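Local coordinates for fructose transport system repressor FruR (PDB 3O74), which responds to fructose 1-phosphate as its preferred effector and probably binds DNA, as a LacI-family regulator, to repress or activate transcription, at residues Y17-I20 with A21-E25; D73-R76 with E77-D80; G140-D143 with E144-G148; G194-D197 with T198-A201. One frame throughout, in Å; residues are numbered along the deposited sequence.

Interaction 1 of 4, residues Y17-I20 with A21-E25; sequences YARI and AKQLE
Residues 17-20 and 21-25 form consecutive turns of helix 15-30, and four i to i+4 backbone bonds tie them, from Ala21 N to Tyr17 O (2.8 Å), Lys22 N to Ala18 O, Gln23 N to Arg19 O and Leu24 N to Ile20 O. Ile20 and Leu24 are the apolar pair one turn apart. CG2 of Ile20 meets CD1 of Leu24 at 4.2 Å, a light touch. At chi1 -69° the CG1 branch of Ile20 takes the place beside the backbone N, and CG2 is left to run along the helix toward Leu24. CB of Leu24 also rests on Ile20 O at 3.4 Å. On another side of the helix, Gln23 folds back. Its chain bends at chi2 (-71°), and CG packs on Arg19 O at 3.2 Å. The amide OE1 comes only within 4.4 Å of Arg19 CD, so the two long chains brush without a polar bond. CB of Lys22 sits 3.3 Å from Ala18 O, and the rest of its chain runs out extended. The charged ends of Arg19 and Lys22 form salt bridges with Glu13 and Asp11 of the second subunit, respectively. Ile20 also packs on Ile237 of helix 234-250, whereas Ala21 and Leu24 lie on Phe7 of strand 4-9. The helix is the crossover of the beta-alpha-beta unit made with strands 4-9 and 34-39. Its chemistry is therefore divided: apolar groups seat it on the sheet, with Arg19 and Lys22 making salt bridges in the dimer interface.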
# COMPACT_ATOMS: atom_id res chain seq x y z
N TYR B 17 -6.25 -2.27 2.72
CA TYR B 17 -5.86 -2.59 4.09
C TYR B 17 -4.95 -1.50 4.66
O TYR B 17 -5.08 -1.14 5.83
CB TYR B 17 -5.22 -3.97 4.17
CG TYR B 17 -6.21 -5.10 4.01
CD1 TYR B 17 -7.30 -5.21 4.87
CD2 TYR B 17 -6.07 -6.05 3.01
CE1 TYR B 17 -8.22 -6.25 4.73
CE2 TYR B 17 -6.99 -7.08 2.86
CZ TYR B 17 -8.06 -7.17 3.73
OH TYR B 17 -8.97 -8.20 3.59
N ALA B 18 -4.05 -0.97 3.84
CA ALA B 18 -3.17 0.11 4.27
C ALA B 18 -3.96 1.36 4.64
O ALA B 18 -3.70 2.00 5.66
CB ALA B 18 -2.14 0.43 3.18
N ARG B 19 -4.93 1.70 3.81
CA ARG B 19 -5.78 2.85 4.06
C ARG B 19 -6.58 2.68 5.35
O ARG B 19 -6.63 3.58 6.19
CB ARG B 19 -6.73 3.08 2.88
CG ARG B 19 -7.80 4.13 3.16
CD ARG B 19 -7.29 5.53 2.94
NE ARG B 19 -7.06 5.80 1.52
CZ ARG B 19 -7.53 6.86 0.87
NH1 ARG B 19 -8.26 7.76 1.52
NH2 ARG B 19 -7.28 7.01 -0.42
N ILE B 20 -7.18 1.51 5.52
CA ILE B 20 -7.92 1.22 6.74
C ILE B 20 -6.99 1.26 7.95
O ILE B 20 -7.31 1.87 8.97
CB ILE B 20 -8.63 -0.15 6.66
CG1 ILE B 20 -9.77 -0.10 5.63
CG2 ILE B 20 -9.15 -0.56 8.02
CD1 ILE B 20 -10.39 -1.45 5.34
N ALA B 21 -5.83 0.62 7.83
CA ALA B 21 -4.85 0.61 8.92
C ALA B 21 -4.43 2.03 9.29
O ALA B 21 -4.23 2.34 10.46
CB ALA B 21 -3.63 -0.22 8.53
N LYS B 22 -4.31 2.89 8.29
CA LYS B 22 -3.93 4.28 8.52
C LYS B 22 -5.05 5.05 9.21
O LYS B 22 -4.81 5.82 10.14
CB LYS B 22 -3.57 4.96 7.20
CG LYS B 22 -2.99 6.36 7.34
CD LYS B 22 -2.69 6.92 5.96
CE LYS B 22 -1.74 8.11 6.02
NZ LYS B 22 -1.31 8.49 4.64
N GLN B 23 -6.28 4.83 8.76
CA GLN B 23 -7.45 5.48 9.36
C GLN B 23 -7.68 5.00 10.79
O GLN B 23 -8.09 5.78 11.65
CB GLN B 23 -8.70 5.21 8.52
CG GLN B 23 -8.67 5.83 7.14
CD GLN B 23 -8.79 7.34 7.17
OE1 GLN B 23 -8.07 8.04 6.48
NE2 GLN B 23 -9.72 7.84 7.99
N LEU B 24 -7.42 3.72 11.04
CA LEU B 24 -7.51 3.19 12.39
C LEU B 24 -6.48 3.84 13.29
O LEU B 24 -6.79 4.27 14.40
CB LEU B 24 -7.31 1.67 12.39
CG LEU B 24 -8.51 0.78 12.07
CD1 LEU B 24 -8.09 -0.68 12.10
CD2 LEU B 24 -9.65 1.03 13.05
N GLU B 25 -5.24 3.92 12.81
CA GLU B 25 -4.15 4.45 13.63
C GLU B 25 -4.40 5.90 14.02
O GLU B 25 -4.13 6.30 15.16
CB GLU B 25 -2.80 4.29 12.93
CG GLU B 25 -1.60 4.43 13.87
CD GLU B 25 -0.32 3.84 13.30
OE1 GLU B 25 -0.22 3.71 12.06
OE2 GLU B 25 0.59 3.51 14.09

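Interaction 2 of 4, residues D73-R76 with E77-D80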
# COMPACT_ATOMS: atom_id res chain seq x y z
N ASP B 73 -11.38 -22.33 15.96
CA ASP B 73 -12.01 -21.62 17.07
C ASP B 73 -10.98 -20.91 17.93
O ASP B 73 -11.20 -20.69 19.12
CB ASP B 73 -12.85 -22.58 17.91
CG ASP B 73 -12.06 -23.78 18.41
OD1 ASP B 73 -10.81 -23.78 18.28
OD2 ASP B 73 -12.68 -24.73 18.94
N SER B 74 -9.85 -20.55 17.32
CA SER B 74 -8.79 -19.85 18.03
C SER B 74 -9.25 -18.50 18.57
O SER B 74 -8.93 -18.15 19.70
CB SER B 74 -7.55 -19.70 17.14
OG SER B 74 -7.88 -19.17 15.87
N TYR B 75 -10.00 -17.74 17.78
CA TYR B 75 -10.46 -16.43 18.24
C TYR B 75 -11.50 -16.53 19.35
O TYR B 75 -11.61 -15.63 20.18
CB TYR B 75 -10.93 -15.55 17.09
CG TYR B 75 -9.78 -15.05 16.25
CD1 TYR B 75 -8.83 -14.18 16.78
CD2 TYR B 75 -9.62 -15.47 14.94
CE1 TYR B 75 -7.77 -13.74 16.01
CE2 TYR B 75 -8.57 -15.04 14.17
CZ TYR B 75 -7.64 -14.17 14.71
OH TYR B 75 -6.59 -13.75 13.93
N ARG B 76 -12.24 -17.63 19.37
CA ARG B 76 -13.16 -17.88 20.47
C ARG B 76 -12.39 -18.05 21.78
O ARG B 76 -12.82 -17.58 22.83
CB ARG B 76 -14.01 -19.12 20.19
CG ARG B 76 -15.04 -18.93 19.09
CD ARG B 76 -16.21 -18.09 19.57
NE ARG B 76 -16.79 -18.63 20.79
CZ ARG B 76 -17.67 -19.63 20.83
NH1 ARG B 76 -18.06 -20.22 19.71
NH2 ARG B 76 -18.14 -20.06 21.99
N GLU B 77 -11.25 -18.73 21.71
CA GLU B 77 -10.40 -18.91 22.89
C GLU B 77 -9.93 -17.57 23.44
O GLU B 77 -10.01 -17.32 24.65
CB GLU B 77 -9.19 -19.79 22.58
CG GLU B 77 -9.50 -21.27 22.42
CD GLU B 77 -8.27 -22.09 22.08
OE1 GLU B 77 -7.15 -21.65 22.41
OE2 GLU B 77 -8.42 -23.18 21.49
N LEU B 78 -9.45 -16.71 22.55
CA LEU B 78 -8.95 -15.39 22.95
C LEU B 78 -10.06 -14.55 23.55
O LEU B 78 -9.87 -13.89 24.57
CB LEU B 78 -8.34 -14.67 21.74
CG LEU B 78 -7.14 -15.35 21.07
CD1 LEU B 78 -6.68 -14.54 19.87
CD2 LEU B 78 -6.01 -15.52 22.06
N GLN B 79 -11.23 -14.58 22.92
CA GLN B 79 -12.40 -13.84 23.40
C GLN B 79 -12.84 -14.31 24.78
O GLN B 79 -13.22 -13.49 25.63
CB GLN B 79 -13.54 -13.99 22.39
CG GLN B 79 -14.88 -13.46 22.87
CD GLN B 79 -15.96 -13.59 21.81
OE1 GLN B 79 -16.64 -14.62 21.71
NE2 GLN B 79 -16.12 -12.55 21.00
N ASP B 80 -12.81 -15.62 25.00
CA ASP B 80 -13.19 -16.18 26.30
C ASP B 80 -12.24 -15.73 27.40
O ASP B 80 -12.61 -15.68 28.57
CB ASP B 80 -13.24 -17.71 26.23
CG ASP B 80 -14.41 -18.22 25.43
OD1 ASP B 80 -15.36 -17.44 25.18
OD2 ASP B 80 -14.39 -19.41 25.05
O HOH W 1 -16.48 -16.92 22.88
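Arg76 reaches along helix 74-80 toward Gln79 and Asp80, one turn on. From CB the chain sets out with CG beside the backbone N (chi1 -70°), and further bends at chi2 and chi3 curl it back along the helix. CD and NE then each come to 4.1 Å from Gln79 OE1. NE donates to a water at 2.7 Å. Beyond it, the guanidinium plane is turned 45° from the Gln79 amide. The Arg76 side chain also packs on His96 and Phe97. The water gives its own protons to Gln79 OE1 and to Asp80 OD1, both at 2.6 Å. Arg76 and Asp80 are thus linked through water and not by direct ionic contact. The amide of Gln79 is held at its other end too, by NE2 bonded to His96 O. CD1 of Leu78 meets CD1 of Tyr75 at 3.8 Å, the two side chains running side by side. Tyr75 also packs on Leu62 and Val64 of strand 61-64, and its OH bonds to Glu47. At the helix start, Asp73 OD1 and Glu77 OE2 are 4.0 Å apart, a likely mildly repulsive pair. One water thus joins a cation, an amide and a carboxylate on this short crossover helix, while Tyr75 and Leu78 form the apolar pair on another side.

Interaction 3 of 4, residues G140-D143 with E144-G148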
# COMPACT_ATOMS: atom_id res chain seq x y z
N GLY B 140 -21.57 -14.69 -5.20
CA GLY B 140 -23.01 -14.77 -5.03
C GLY B 140 -23.75 -13.64 -5.71
O GLY B 140 -24.74 -13.86 -6.40
N GLY B 141 -23.26 -12.42 -5.52
CA GLY B 141 -23.86 -11.26 -6.16
C GLY B 141 -23.73 -11.32 -7.67
O GLY B 141 -24.64 -10.93 -8.40
N PHE B 142 -22.59 -11.82 -8.13
CA PHE B 142 -22.34 -12.01 -9.55
C PHE B 142 -23.37 -12.96 -10.17
O PHE B 142 -23.94 -12.66 -11.23
CB PHE B 142 -20.91 -12.52 -9.77
CG PHE B 142 -20.60 -12.90 -11.19
CD1 PHE B 142 -20.18 -11.95 -12.10
CD2 PHE B 142 -20.71 -14.22 -11.61
CE1 PHE B 142 -19.89 -12.30 -13.41
CE2 PHE B 142 -20.41 -14.58 -12.91
CZ PHE B 142 -20.00 -13.61 -13.82
N ASP B 143 -23.62 -14.09 -9.52
CA ASP B 143 -24.63 -15.03 -10.00
C ASP B 143 -26.02 -14.41 -10.03
O ASP B 143 -26.77 -14.59 -10.99
CB ASP B 143 -24.66 -16.29 -9.13
CG ASP B 143 -23.41 -17.13 -9.26
OD1 ASP B 143 -22.65 -16.92 -10.23
OD2 ASP B 143 -23.19 -18.01 -8.41
N GLU B 144 -26.34 -13.67 -8.97
CA GLU B 144 -27.65 -13.05 -8.83
C GLU B 144 -27.99 -12.14 -10.01
O GLU B 144 -29.13 -12.09 -10.46
CB GLU B 144 -27.73 -12.27 -7.52
CG GLU B 144 -28.77 -11.17 -7.50
CD GLU B 144 -30.08 -11.59 -6.87
OE1 GLU B 144 -30.07 -12.49 -6.01
OE2 GLU B 144 -31.12 -11.00 -7.23
N ALA B 145 -26.99 -11.41 -10.51
CA ALA B 145 -27.20 -10.51 -11.63
C ALA B 145 -27.31 -11.26 -12.95
O ALA B 145 -27.69 -10.70 -13.97
CB ALA B 145 -26.07 -9.48 -11.70
N LEU B 146 -26.96 -12.54 -12.92
CA LEU B 146 -26.96 -13.36 -14.13
C LEU B 146 -28.30 -14.05 -14.38
O LEU B 146 -28.48 -14.71 -15.41
CB LEU B 146 -25.83 -14.39 -14.09
CG LEU B 146 -24.42 -13.80 -14.18
CD1 LEU B 146 -23.40 -14.90 -14.44
CD2 LEU B 146 -24.36 -12.75 -15.27
N GLN B 147 -29.24 -13.91 -13.45
CA GLN B 147 -30.57 -14.47 -13.64
C GLN B 147 -31.16 -13.98 -14.96
O GLN B 147 -31.21 -12.77 -15.21
CB GLN B 147 -31.49 -14.11 -12.47
CG GLN B 147 -31.47 -15.11 -11.32
CD GLN B 147 -32.27 -16.36 -11.63
OE1 GLN B 147 -33.39 -16.29 -12.15
NE2 GLN B 147 -31.71 -17.52 -11.30
N GLY B 148 -31.60 -14.92 -15.79
CA GLY B 148 -32.15 -14.58 -17.09
C GLY B 148 -31.12 -14.35 -18.18
O GLY B 148 -31.46 -13.95 -19.29
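The Phe142 ring carries the Leu146 side chain over one face, with CG of Leu146 4.3 Å above the plane and offset toward the rim. CD1 of Leu146 makes the closest approach, 3.4 Å from CE2 of Phe142, and is also near CZ. The two side chains meet at a slant. With chi1 at 174° the Phe142 ring is thrown to the side opposite its backbone N, along the helix toward Leu146. Leu146 also covers the backbone: its CG is 3.2 Å from Phe142 O, and its CB packs on Asp143 O. The pair lies in the last turns of helix 133-144 and the residues after it. Glu144 N bonds to Gly140 O at 3.0 Å, and Ala145 N bonds to Gly141 O, both in the i to i+4 pattern. Ala145 N has a second, weak bond to Phe142 O. Leu146 N turns instead to Asp143 O at 2.8 Å, an i to i+3 bond that comes from above the carbonyl plane (61° out of it). The backbone makes a type I beta turn from Glu144 to Gln147. Around the pair, Phe142 packs on Ile123 and Leu125 of strand 122-128, and Leu146 touches Val153 of strand 152-158 and Leu116 of helix 104-116. Outside the contact, Asp143 OD1 forms a salt bridge with Arg155 of strand 152-158. The backbone bonding thus changes from i+4 to i+3 along these residues, and the aromatic-aliphatic pair of Phe142 and Leu146 is buried against strands 122-128 and 152-158.

Interaction 4 of 4, residues G194-D197 with T198-A201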
# COMPACT_ATOMS: atom_id res chain seq x y z
N GLY B 194 -3.17 -8.75 -12.55
CA GLY B 194 -2.71 -9.92 -13.27
C GLY B 194 -3.39 -10.00 -14.62
O GLY B 194 -2.78 -10.37 -15.62
N VAL B 195 -4.68 -9.66 -14.64
CA VAL B 195 -5.43 -9.61 -15.88
C VAL B 195 -4.76 -8.65 -16.86
O VAL B 195 -4.59 -8.97 -18.03
CB VAL B 195 -6.89 -9.17 -15.63
CG1 VAL B 195 -7.54 -8.75 -16.94
CG2 VAL B 195 -7.69 -10.29 -14.96
N PHE B 196 -4.35 -7.48 -16.37
CA PHE B 196 -3.68 -6.51 -17.22
C PHE B 196 -2.37 -7.05 -17.77
O PHE B 196 -1.98 -6.73 -18.89
CB PHE B 196 -3.42 -5.20 -16.45
CG PHE B 196 -4.65 -4.39 -16.19
CD1 PHE B 196 -5.78 -4.53 -17.00
CD2 PHE B 196 -4.69 -3.48 -15.15
CE1 PHE B 196 -6.92 -3.78 -16.76
CE2 PHE B 196 -5.84 -2.72 -14.91
CZ PHE B 196 -6.95 -2.87 -15.72
N ASP B 197 -1.67 -7.86 -16.98
CA ASP B 197 -0.43 -8.47 -17.44
C ASP B 197 -0.70 -9.38 -18.62
O ASP B 197 0.03 -9.38 -19.62
CB ASP B 197 0.24 -9.27 -16.33
CG ASP B 197 0.87 -8.39 -15.27
OD1 ASP B 197 1.32 -7.27 -15.61
OD2 ASP B 197 0.91 -8.82 -14.10
N THR B 198 -1.76 -10.16 -18.51
CA THR B 198 -2.13 -11.10 -19.56
C THR B 198 -2.52 -10.34 -20.82
O THR B 198 -2.08 -10.66 -21.92
CB THR B 198 -3.27 -12.03 -19.12
OG1 THR B 198 -2.83 -12.82 -18.00
CG2 THR B 198 -3.68 -12.95 -20.25
N LEU B 199 -3.35 -9.31 -20.65
CA LEU B 199 -3.80 -8.49 -21.77
C LEU B 199 -2.62 -7.85 -22.49
O LEU B 199 -2.60 -7.77 -23.72
CB LEU B 199 -4.75 -7.40 -21.27
CG LEU B 199 -6.24 -7.74 -21.25
CD1 LEU B 199 -6.47 -9.19 -20.86
CD2 LEU B 199 -6.99 -6.81 -20.33
N GLN B 200 -1.63 -7.39 -21.73
CA GLN B 200 -0.48 -6.72 -22.32
C GLN B 200 0.38 -7.65 -23.17
O GLN B 200 1.00 -7.22 -24.14
CB GLN B 200 0.37 -6.06 -21.23
CG GLN B 200 0.18 -4.56 -21.15
CD GLN B 200 1.33 -3.80 -21.77
OE1 GLN B 200 2.13 -3.18 -21.07
NE2 GLN B 200 1.42 -3.84 -23.10
N ALA B 201 0.41 -8.92 -22.80
CA ALA B 201 1.15 -9.92 -23.57
C ALA B 201 0.52 -10.13 -24.95
O ALA B 201 1.21 -10.49 -25.90
CB ALA B 201 1.24 -11.22 -22.81
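Val195 lies alongside Leu199 one turn on, both side chains pointing the same way, with CG1 of Val195 3.9 Å from CD2 of Leu199. A chi1 of 164° places that CG1 methyl on the side of Leu199. CD1 of Leu199 also rests on Val195 O at 3.4 Å. CD2 of Leu199 has a second neighbour. It sits at the edge of the Phe196 ring, near the ring plane, 4.2 Å from CD1 of Phe196. One methyl thus bridges Val195 and Phe196. These residues belong to helix 189-201, which crosses between strands 183-186 and 210-214 in a beta-alpha-beta unit. Val195 packs on Leu184 and Thr186 of the first of these strands, and Leu199 on Met170 of helix 163-177. The backbone bonds run i to i+4, from Thr198 N to Gly194 O at 3.1 Å through to Ala201 N to Asp197 O. Gly194 O also has OG1 of Thr198 at 3.4 Å, a long, weak contact; the hydroxyl proton may go to Gln167 O instead, also weakly. Asp197 OD2 forms a salt bridge with Arg163, while its OD1 bonds weakly to Gln218 of the second subunit, where Gln200 packs on Phe222 of that subunit.

In the fold
All four contacts are local, and all lie on or at the end of helices that flank the mixed sheet. Interactions 1 and 2 follow one another along the chain, on helices of one lobe; their centres are about 24 Å apart. The centres of interactions 3 and 4 are about 26 Å apart. In each of these two pairs the nearest atoms are about 12 Å apart, with no contact. Interaction 2 lies on the opposite side of the chain's centre from interaction 4, at about 42 Å between centres. Interactions 1 and 4 both touch the second subunit although their centres are about 29 Å apart, so the dimer interface spans both regions. At interaction 1, Tyr17 OH bonds to a glycerol, probably from the crystallisation liquor.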